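Local coordinates for germination-specific N-acetylmuramoyl-L-alanine amidase, Autolysin (Clostridioides difficile, PDB 7RAG), which probably hydrolyses the bond between N-acetylmuramic acid and L-alanine in peptidoglycan as a zinc-dependent amidase, and is activated allosterically by the lipoprotein GerS during spore formation, at residues B[23-28]-B[39-44]; B[104-109]-B[170-175]; B[108-113]-B[177-182]. One frame throughout, in Å; residues are numbered along the deposited sequence.

How the contacts relate
Contacts 1 and 2 supply the zinc ligands, and contact 3 begins just beyond one of them, H109; the three differ in burial and chemistry. Contact 2 is the core: strands 104-111 and 171-178 pair there through backbone hydrogen bonds and mostly apolar side chains. Contact 3 continues the same two strands past H109, where pairing ends in a turn, and is only partly buried; the centres of contacts 2 and 3 are about 16 Å apart. Contact 1, also partly buried, joins a glycine-rich loop to helix 41-58 through metal ligation and a lysine bond. Its loop is tied to the sheet by G24 N and I108 O, and E41 OE1 hydrogen-bonds with L110 N of contact 3.

Contact 1 (B[23-28]-B[39-44]); sequences AGHGGI and TSEKDI. With ZN (zinc ion), chain C.
H25 and E41 supply two of the three protein ligands of the zinc site in this Amidase_3 enzyme, and H109 completes the set. NE2 of H25 lies 2.3 Å from the zinc and OE1 of E41 2.1 Å from it. The two ligand atoms, H25 NE2 and E41 OE1, are 3.1 Å apart because they share the metal, not because they are hydrogen-bonded. OE1 stands at the edge of the imidazole, in its plane, while the carboxylate is turned 85° to the ring. E41 OE2 is 2.9 Å from the zinc, so the carboxylate binds chiefly through one oxygen. The extended chain of E41 (chi2 -176°) carries that group to the metal. Second-shell bonds reach both ligands: D29 OD2 with H25 ND1 would help orient the ring, while A32 N bonds E41 OE2 and L110 N bonds E41 OE1.

K42 makes the other half of the contact. Its aliphatic chain runs alongside the loop, with CG 3.9 Å from H25 CB and CD 3.6 Å from G26 CA. A bend at chi3 (-43°) then brings NZ to G27 O at 2.9 Å, in the carbonyl plane and on a lone pair. NZ also forms a salt bridge with D70, whose other carboxylate oxygen bonds G27 N, so one aspartate serves both partners.

Residues 24-28 leave strand 18-23 as a loop that faces helix 41-58, where N45 bonds G24 O; G24 also pairs through its backbone with I108 of strand 104-111.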
loop_
_atom_site.group_PDB
_atom_site.type_symbol
_atom_site.label_atom_id
_atom_site.label_comp_id
_atom_site.label_asym_id
_atom_site.label_seq_id
_atom_site.Cartn_x
_atom_site.Cartn_y
_atom_site.Cartn_z
ATOM N N ALA B 23 -26.882 17.439 14.381
ATOM C CA ALA B 23 -26.491 18.837 14.212
ATOM C C ALA B 23 -27.062 19.612 15.383
ATOM O O ALA B 23 -28.262 19.870 15.441
ATOM C CB ALA B 23 -26.996 19.402 12.895
ATOM N N GLY B 24 -26.215 19.946 16.348
ATOM C CA GLY B 24 -26.738 20.579 17.539
ATOM C C GLY B 24 -27.310 21.938 17.218
ATOM O O GLY B 24 -26.589 22.802 16.707
ATOM N N HIS B 25 -28.624 22.036 17.181
ATOM C CA HIS B 25 -29.417 23.130 17.709
ATOM C C HIS B 25 -30.567 23.107 16.721
ATOM O O HIS B 25 -30.761 22.089 16.052
ATOM C CB HIS B 25 -28.665 24.456 17.871
ATOM C CG HIS B 25 -27.751 24.459 19.063
ATOM N ND1 HIS B 25 -28.223 24.442 20.359
ATOM C CD2 HIS B 25 -26.401 24.419 19.152
ATOM C CE1 HIS B 25 -27.201 24.410 21.193
ATOM N NE2 HIS B 25 -26.086 24.392 20.487
ATOM N N GLY B 26 -31.363 24.151 16.651
ATOM C CA GLY B 26 -32.174 24.343 15.464
ATOM C C GLY B 26 -33.407 25.150 15.774
ATOM O O GLY B 26 -33.775 25.344 16.928
ATOM N N GLY B 27 -34.040 25.633 14.703
ATOM C CA GLY B 27 -35.266 26.394 14.861
ATOM C C GLY B 27 -35.021 27.614 15.719
ATOM O O GLY B 27 -34.080 28.378 15.488
ATOM N N ILE B 28 -35.860 27.780 16.746
ATOM C CA ILE B 28 -35.762 28.949 17.612
ATOM C C ILE B 28 -34.461 28.982 18.396
ATOM O O ILE B 28 -34.097 30.034 18.921
ATOM C CB ILE B 28 -36.935 29.009 18.603
ATOM C CG1 ILE B 28 -37.071 27.664 19.324
ATOM C CG2 ILE B 28 -38.219 29.401 17.899
ATOM C CD1 ILE B 28 -38.060 27.683 20.452
ATOM N N THR B 39 -23.342 35.392 13.232
ATOM C CA THR B 39 -23.136 33.989 12.907
ATOM C C THR B 39 -23.502 33.116 14.103
ATOM O O THR B 39 -23.180 33.454 15.245
ATOM C CB THR B 39 -21.674 33.777 12.507
ATOM O OG1 THR B 39 -21.334 34.712 11.472
ATOM C CG2 THR B 39 -21.444 32.370 12.018
ATOM N N SER B 40 -24.179 31.996 13.846
ATOM C CA SER B 40 -24.692 31.139 14.909
ATOM C C SER B 40 -24.212 29.700 14.725
ATOM O O SER B 40 -23.686 29.328 13.671
ATOM C CB SER B 40 -26.223 31.170 14.947
ATOM O OG SER B 40 -26.746 30.434 13.856
ATOM N N GLU B 41 -24.418 28.879 15.765
ATOM C CA GLU B 41 -24.071 27.460 15.686
ATOM C C GLU B 41 -24.988 26.699 14.736
ATOM O O GLU B 41 -24.515 25.887 13.941
ATOM C CB GLU B 41 -24.145 26.801 17.059
ATOM C CG GLU B 41 -22.951 26.936 17.969
ATOM C CD GLU B 41 -23.150 26.133 19.251
ATOM O OE1 GLU B 41 -23.287 24.892 19.160
ATOM O OE2 GLU B 41 -23.197 26.743 20.342
ATOM N N LYS B 42 -26.306 26.947 14.808
ATOM C CA LYS B 42 -27.313 26.184 14.058
ATOM C C LYS B 42 -26.857 25.801 12.657
ATOM O O LYS B 42 -26.758 24.614 12.310
ATOM C CB LYS B 42 -28.599 27.008 13.900
ATOM C CG LYS B 42 -29.482 27.128 15.096
ATOM C CD LYS B 42 -30.905 27.578 14.688
ATOM C CE LYS B 42 -30.911 28.688 13.648
ATOM N NZ LYS B 42 -32.306 29.176 13.354
ATOM N N ASP B 43 -26.539 26.827 11.862
ATOM C CA ASP B 43 -26.308 26.673 10.435
ATOM C C ASP B 43 -24.974 26.007 10.148
ATOM O O ASP B 43 -24.887 25.158 9.256
ATOM C CB ASP B 43 -26.397 28.039 9.757
ATOM C CG ASP B 43 -27.692 28.776 10.106
ATOM O OD1 ASP B 43 -28.776 28.139 10.028
ATOM O OD2 ASP B 43 -27.626 29.979 10.476
ATOM N N ILE B 44 -23.935 26.354 10.905
ATOM C CA ILE B 44 -22.644 25.696 10.727
ATOM C C ILE B 44 -22.719 24.220 11.123
ATOM O O ILE B 44 -22.186 23.345 10.424
ATOM C CB ILE B 44 -21.563 26.462 11.509
ATOM C CG1 ILE B 44 -21.362 27.842 10.866
ATOM C CG2 ILE B 44 -20.259 25.670 11.570
ATOM C CD1 ILE B 44 -20.186 28.609 11.401
HETATM ZN ZN ZN C . -23.908 23.948 20.946
#

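Contact 2 (B[104-109]-B[170-175]); sequences MFVSIH and PSVLIE. With ZN (zinc ion), chain C.
F105 stands beside S171, and so on to H109 beside E175, as 104-109 and 170-175 run parallel with axes 4.8 Å apart and inclined by 17°. Five backbone hydrogen bonds join them, the straightest, H109 N to I174 O, reaching 173°.

V106, I108, V172 and I174 share one face. There V106 and V172 run abreast, V106 CG2 being 4.0 Å from V172 CG2, and V106 CG1 meets I174 CD1 at 4.1 Å. Helices 130-147 and 191-211 cover this apolar layer.

The other face carries F105, S107, H109, S171, L173 and E175. In L173 the first torsion (chi1 171°) and the turn about chi2 together bring CD1 across to the neighbouring strand, 3.3 Å from H109 CD2 and 3.4 Å from S107 OG; the leucine crosses the histidine at about a right angle. S107 OG lies at the edge of the H109 ring, in plane, and is hydrogen-bonded to D22. H109 ND1 binds the zinc at 2.3 Å.

These are central parallel strands of a mixed alpha/beta sheet, with helices on the valine-isoleucine face and the metal ligand on the other, toward the C-terminal end of strand 104-111.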
loop_
_atom_site.group_PDB
_atom_site.type_symbol
_atom_site.label_atom_id
_atom_site.label_comp_id
_atom_site.label_asym_id
_atom_site.label_seq_id
_atom_site.Cartn_x
_atom_site.Cartn_y
_atom_site.Cartn_z
HETATM N N MSE B 104 -23.497 3.938 16.382
HETATM C CA MSE B 104 -22.665 5.055 16.818
HETATM C C MSE B 104 -23.436 6.364 16.769
HETATM O O MSE B 104 -24.338 6.523 15.961
HETATM C CB MSE B 104 -21.420 5.129 15.940
HETATM C CG MSE B 104 -20.527 6.306 16.202
HETATM SE SE MSE B 104 -19.132 6.390 14.839
HETATM C CE MSE B 104 -18.191 4.663 15.174
ATOM N N PHE B 105 -23.090 7.288 17.652
ATOM C CA PHE B 105 -23.746 8.580 17.743
ATOM C C PHE B 105 -22.698 9.680 17.741
ATOM O O PHE B 105 -21.796 9.675 18.590
ATOM C CB PHE B 105 -24.587 8.676 19.009
ATOM C CG PHE B 105 -25.110 10.057 19.274
ATOM C CD1 PHE B 105 -26.173 10.557 18.544
ATOM C CD2 PHE B 105 -24.542 10.856 20.255
ATOM C CE1 PHE B 105 -26.660 11.836 18.782
ATOM C CE2 PHE B 105 -25.019 12.134 20.500
ATOM C CZ PHE B 105 -26.075 12.624 19.766
ATOM N N VAL B 106 -22.827 10.628 16.811
ATOM C CA VAL B 106 -21.913 11.761 16.708
ATOM C C VAL B 106 -22.726 13.044 16.705
ATOM O O VAL B 106 -23.617 13.230 15.863
ATOM C CB VAL B 106 -21.016 11.702 15.451
ATOM C CG1 VAL B 106 -20.142 12.929 15.384
ATOM C CG2 VAL B 106 -20.161 10.446 15.458
ATOM N N SER B 107 -22.394 13.937 17.631
ATOM C CA SER B 107 -23.043 15.226 17.787
ATOM C C SER B 107 -22.061 16.315 17.370
ATOM O O SER B 107 -20.895 16.283 17.775
ATOM C CB SER B 107 -23.482 15.411 19.231
ATOM O OG SER B 107 -24.192 16.623 19.364
ATOM N N ILE B 108 -22.525 17.253 16.540
ATOM C CA ILE B 108 -21.705 18.340 16.004
ATOM C C ILE B 108 -22.194 19.669 16.588
ATOM O O ILE B 108 -23.322 20.105 16.304
ATOM C CB ILE B 108 -21.770 18.387 14.471
ATOM C CG1 ILE B 108 -21.441 17.021 13.853
ATOM C CG2 ILE B 108 -20.888 19.532 13.939
ATOM C CD1 ILE B 108 -20.008 16.640 13.970
ATOM N N HIS B 109 -21.333 20.324 17.367
ATOM C CA HIS B 109 -21.596 21.631 17.962
ATOM C C HIS B 109 -20.427 22.572 17.658
ATOM O O HIS B 109 -19.502 22.236 16.917
ATOM C CB HIS B 109 -21.821 21.537 19.486
ATOM C CG HIS B 109 -23.155 20.976 19.879
ATOM N ND1 HIS B 109 -24.122 21.729 20.502
ATOM C CD2 HIS B 109 -23.683 19.738 19.741
ATOM C CE1 HIS B 109 -25.186 20.984 20.735
ATOM N NE2 HIS B 109 -24.948 19.770 20.277
ATOM N N PRO B 170 -21.043 3.700 21.008
ATOM C CA PRO B 170 -19.994 4.726 21.097
ATOM C C PRO B 170 -20.551 6.105 20.756
ATOM O O PRO B 170 -21.179 6.308 19.715
ATOM C CB PRO B 170 -18.945 4.250 20.080
ATOM C CG PRO B 170 -19.178 2.804 19.979
ATOM C CD PRO B 170 -20.638 2.599 20.114
ATOM N N SER B 171 -20.304 7.063 21.638
ATOM C CA SER B 171 -20.968 8.350 21.544
ATOM C C SER B 171 -19.954 9.451 21.771
ATOM O O SER B 171 -19.239 9.417 22.766
ATOM C CB SER B 171 -22.097 8.456 22.574
ATOM O OG SER B 171 -23.077 7.463 22.355
ATOM N N VAL B 172 -19.893 10.427 20.866
ATOM C CA VAL B 172 -18.941 11.522 20.995
ATOM C C VAL B 172 -19.603 12.824 20.582
ATOM O O VAL B 172 -20.511 12.858 19.740
ATOM C CB VAL B 172 -17.669 11.309 20.154
ATOM C CG1 VAL B 172 -17.020 9.979 20.494
ATOM C CG2 VAL B 172 -18.012 11.380 18.680
ATOM N N LEU B 173 -19.129 13.902 21.190
ATOM C CA LEU B 173 -19.504 15.253 20.815
ATOM C C LEU B 173 -18.282 15.939 20.237
ATOM O O LEU B 173 -17.187 15.814 20.783
ATOM C CB LEU B 173 -20.012 16.043 22.022
ATOM C CG LEU B 173 -20.227 17.539 21.755
ATOM C CD1 LEU B 173 -21.607 17.699 21.222
ATOM C CD2 LEU B 173 -20.030 18.407 23.006
ATOM N N ILE B 174 -18.458 16.665 19.139
ATOM C CA ILE B 174 -17.364 17.413 18.533
ATOM C C ILE B 174 -17.734 18.882 18.493
ATOM O O ILE B 174 -18.705 19.265 17.829
ATOM C CB ILE B 174 -17.037 16.906 17.125
ATOM C CG1 ILE B 174 -16.965 15.384 17.117
ATOM C CG2 ILE B 174 -15.723 17.483 16.665
ATOM C CD1 ILE B 174 -16.581 14.852 15.811
ATOM N N GLU B 175 -16.952 19.706 19.188
ATOM C CA GLU B 175 -17.044 21.159 19.099
ATOM C C GLU B 175 -15.994 21.619 18.105
ATOM O O GLU B 175 -14.801 21.648 18.421
ATOM C CB GLU B 175 -16.842 21.804 20.464
ATOM C CG GLU B 175 -17.980 21.491 21.376
ATOM C CD GLU B 175 -17.955 22.293 22.649
ATOM O OE1 GLU B 175 -16.950 23.019 22.886
ATOM O OE2 GLU B 175 -18.958 22.179 23.405
HETATM ZN ZN ZN C . -23.908 23.948 20.946
#

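Contact 3 (B[108-113]-B[177-182]); sequences IHLNAF and GFLSNE. With ZN (zinc ion), chain C.
N111 extends along the F178 ring, both side chains lying on the same face of the sheet. CB of N111 sits over the ring of F178, 4.0 Å from the centroid and 17° off the ring normal, which makes a CH-pi contact. The amide beyond it is neither flat on the ring nor upright, its plane tilted by 37°, and N111 ND2 comes within 3.4 Å of F178 CE1, toward the rim. With chi1 at -72°, the F178 ring is swung beside its own backbone N, which brings it under the asparagine. E175 flanks N111 as well, while Y118 and R153 touch the phenylalanine. The N111 amide is also tied back to its own chain, since OD1 accepts a weak bond from A112 N.

Two backbone bonds fix the strands beneath this pair: N111 N to G177 O at 3.0 Å, almost straight, and L179 N to N111 O, also 3.0 Å. N111 thus uses both backbone polar atoms across the contact. L110 is directed at 177-179, its CD1 4.0 Å from L179 CG; L188 and I44 also pack on L110.

A type I turn begins at F178, the last strand residue, and runs to N181. Within it S180 OG turns back toward F113 N and meets it in a weak bond of 3.4 Å. N181 then N-caps helix 182-188, its OD1 bonding E184 N.

The chemistry thus grades along the contact, from two 3.0 Å backbone bonds at N111 (N to G177 O, O to L179 N) to a weak serine bond at F113. This suggests that backbone bonds and the asparagine-phenylalanine packing hold the strand ends, while S180 contributes mainly by packing against F113.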
loop_
_atom_site.group_PDB
_atom_site.type_symbol
_atom_site.label_atom_id
_atom_site.label_comp_id
_atom_site.label_asym_id
_atom_site.label_seq_id
_atom_site.Cartn_x
_atom_site.Cartn_y
_atom_site.Cartn_z
ATOM N N ILE B 108 -22.525 17.253 16.540
ATOM C CA ILE B 108 -21.705 18.340 16.004
ATOM C C ILE B 108 -22.194 19.669 16.588
ATOM O O ILE B 108 -23.322 20.105 16.304
ATOM C CB ILE B 108 -21.770 18.387 14.471
ATOM C CG1 ILE B 108 -21.441 17.021 13.853
ATOM C CG2 ILE B 108 -20.888 19.532 13.939
ATOM C CD1 ILE B 108 -20.008 16.640 13.970
ATOM N N HIS B 109 -21.333 20.324 17.367
ATOM C CA HIS B 109 -21.596 21.631 17.962
ATOM C C HIS B 109 -20.427 22.572 17.658
ATOM O O HIS B 109 -19.502 22.236 16.917
ATOM C CB HIS B 109 -21.821 21.537 19.486
ATOM C CG HIS B 109 -23.155 20.976 19.879
ATOM N ND1 HIS B 109 -24.122 21.729 20.502
ATOM C CD2 HIS B 109 -23.683 19.738 19.741
ATOM C CE1 HIS B 109 -25.186 20.984 20.735
ATOM N NE2 HIS B 109 -24.948 19.770 20.277
ATOM N N LEU B 110 -20.489 23.773 18.233
ATOM C CA LEU B 110 -19.374 24.708 18.269
ATOM C C LEU B 110 -19.322 25.302 19.666
ATOM O O LEU B 110 -20.282 25.205 20.434
ATOM C CB LEU B 110 -19.523 25.841 17.240
ATOM C CG LEU B 110 -19.958 25.567 15.799
ATOM C CD1 LEU B 110 -20.323 26.872 15.139
ATOM C CD2 LEU B 110 -18.849 24.873 15.012
ATOM N N ASN B 111 -18.205 25.932 19.996
ATOM C CA ASN B 111 -18.037 26.544 21.304
ATOM C C ASN B 111 -17.948 28.056 21.159
ATOM O O ASN B 111 -17.766 28.586 20.059
ATOM C CB ASN B 111 -16.785 25.998 21.999
ATOM C CG ASN B 111 -16.905 26.006 23.523
ATOM O OD1 ASN B 111 -17.934 26.412 24.077
ATOM N ND2 ASN B 111 -15.855 25.540 24.206
ATOM N N ALA B 112 -18.095 28.750 22.290
ATOM C CA ALA B 112 -17.855 30.196 22.350
ATOM C C ALA B 112 -17.653 30.593 23.800
ATOM O O ALA B 112 -18.517 30.326 24.640
ATOM C CB ALA B 112 -19.005 30.994 21.739
ATOM N N PHE B 113 -16.529 31.236 24.089
ATOM C CA PHE B 113 -16.227 31.709 25.426
ATOM C C PHE B 113 -16.053 33.227 25.401
ATOM O O PHE B 113 -15.891 33.833 24.339
ATOM C CB PHE B 113 -14.978 31.006 25.978
ATOM C CG PHE B 113 -14.665 31.362 27.397
ATOM C CD1 PHE B 113 -15.657 31.325 28.370
ATOM C CD2 PHE B 113 -13.382 31.744 27.766
ATOM C CE1 PHE B 113 -15.370 31.666 29.692
ATOM C CE2 PHE B 113 -13.085 32.083 29.084
ATOM C CZ PHE B 113 -14.081 32.045 30.048
ATOM N N GLY B 177 -14.992 24.343 16.549
ATOM C CA GLY B 177 -14.166 25.530 16.673
ATOM C C GLY B 177 -14.883 26.514 17.564
ATOM O O GLY B 177 -15.962 26.226 18.093
ATOM N N PHE B 178 -14.280 27.693 17.720
ATOM C CA PHE B 178 -14.825 28.750 18.567
ATOM C C PHE B 178 -15.340 29.899 17.709
ATOM O O PHE B 178 -14.567 30.532 16.983
ATOM C CB PHE B 178 -13.774 29.274 19.543
ATOM C CG PHE B 178 -13.439 28.322 20.656
ATOM C CD1 PHE B 178 -13.848 28.582 21.957
ATOM C CD2 PHE B 178 -12.690 27.191 20.414
ATOM C CE1 PHE B 178 -13.530 27.720 22.995
ATOM C CE2 PHE B 178 -12.369 26.325 21.447
ATOM C CZ PHE B 178 -12.792 26.592 22.740
ATOM N N LEU B 179 -16.643 30.183 17.812
ATOM C CA LEU B 179 -17.178 31.422 17.263
ATOM C C LEU B 179 -16.619 32.641 17.972
ATOM O O LEU B 179 -16.649 33.742 17.409
ATOM C CB LEU B 179 -18.696 31.448 17.371
ATOM C CG LEU B 179 -19.446 30.565 16.391
ATOM C CD1 LEU B 179 -20.934 30.814 16.519
ATOM C CD2 LEU B 179 -18.963 30.865 14.996
ATOM N N SER B 180 -16.127 32.469 19.204
ATOM C CA SER B 180 -15.550 33.562 19.973
ATOM C C SER B 180 -14.246 34.079 19.379
ATOM O O SER B 180 -13.788 35.155 19.768
ATOM C CB SER B 180 -15.325 33.106 21.417
ATOM O OG SER B 180 -14.495 31.952 21.486
ATOM N N ASN B 181 -13.653 33.355 18.439
ATOM C CA ASN B 181 -12.355 33.676 17.865
ATOM C C ASN B 181 -12.555 34.121 16.416
ATOM O O ASN B 181 -13.108 33.364 15.610
ATOM C CB ASN B 181 -11.450 32.449 17.957
ATOM C CG ASN B 181 -10.070 32.700 17.430
ATOM O OD1 ASN B 181 -9.690 32.193 16.371
ATOM N ND2 ASN B 181 -9.297 33.486 18.170
ATOM N N GLU B 182 -12.097 35.337 16.085
ATOM C CA GLU B 182 -12.463 35.963 14.810
ATOM C C GLU B 182 -11.919 35.189 13.612
ATOM O O GLU B 182 -12.644 34.942 12.635
ATOM C CB GLU B 182 -11.966 37.410 14.769
HETATM ZN ZN ZN C . -23.908 23.948 20.946
#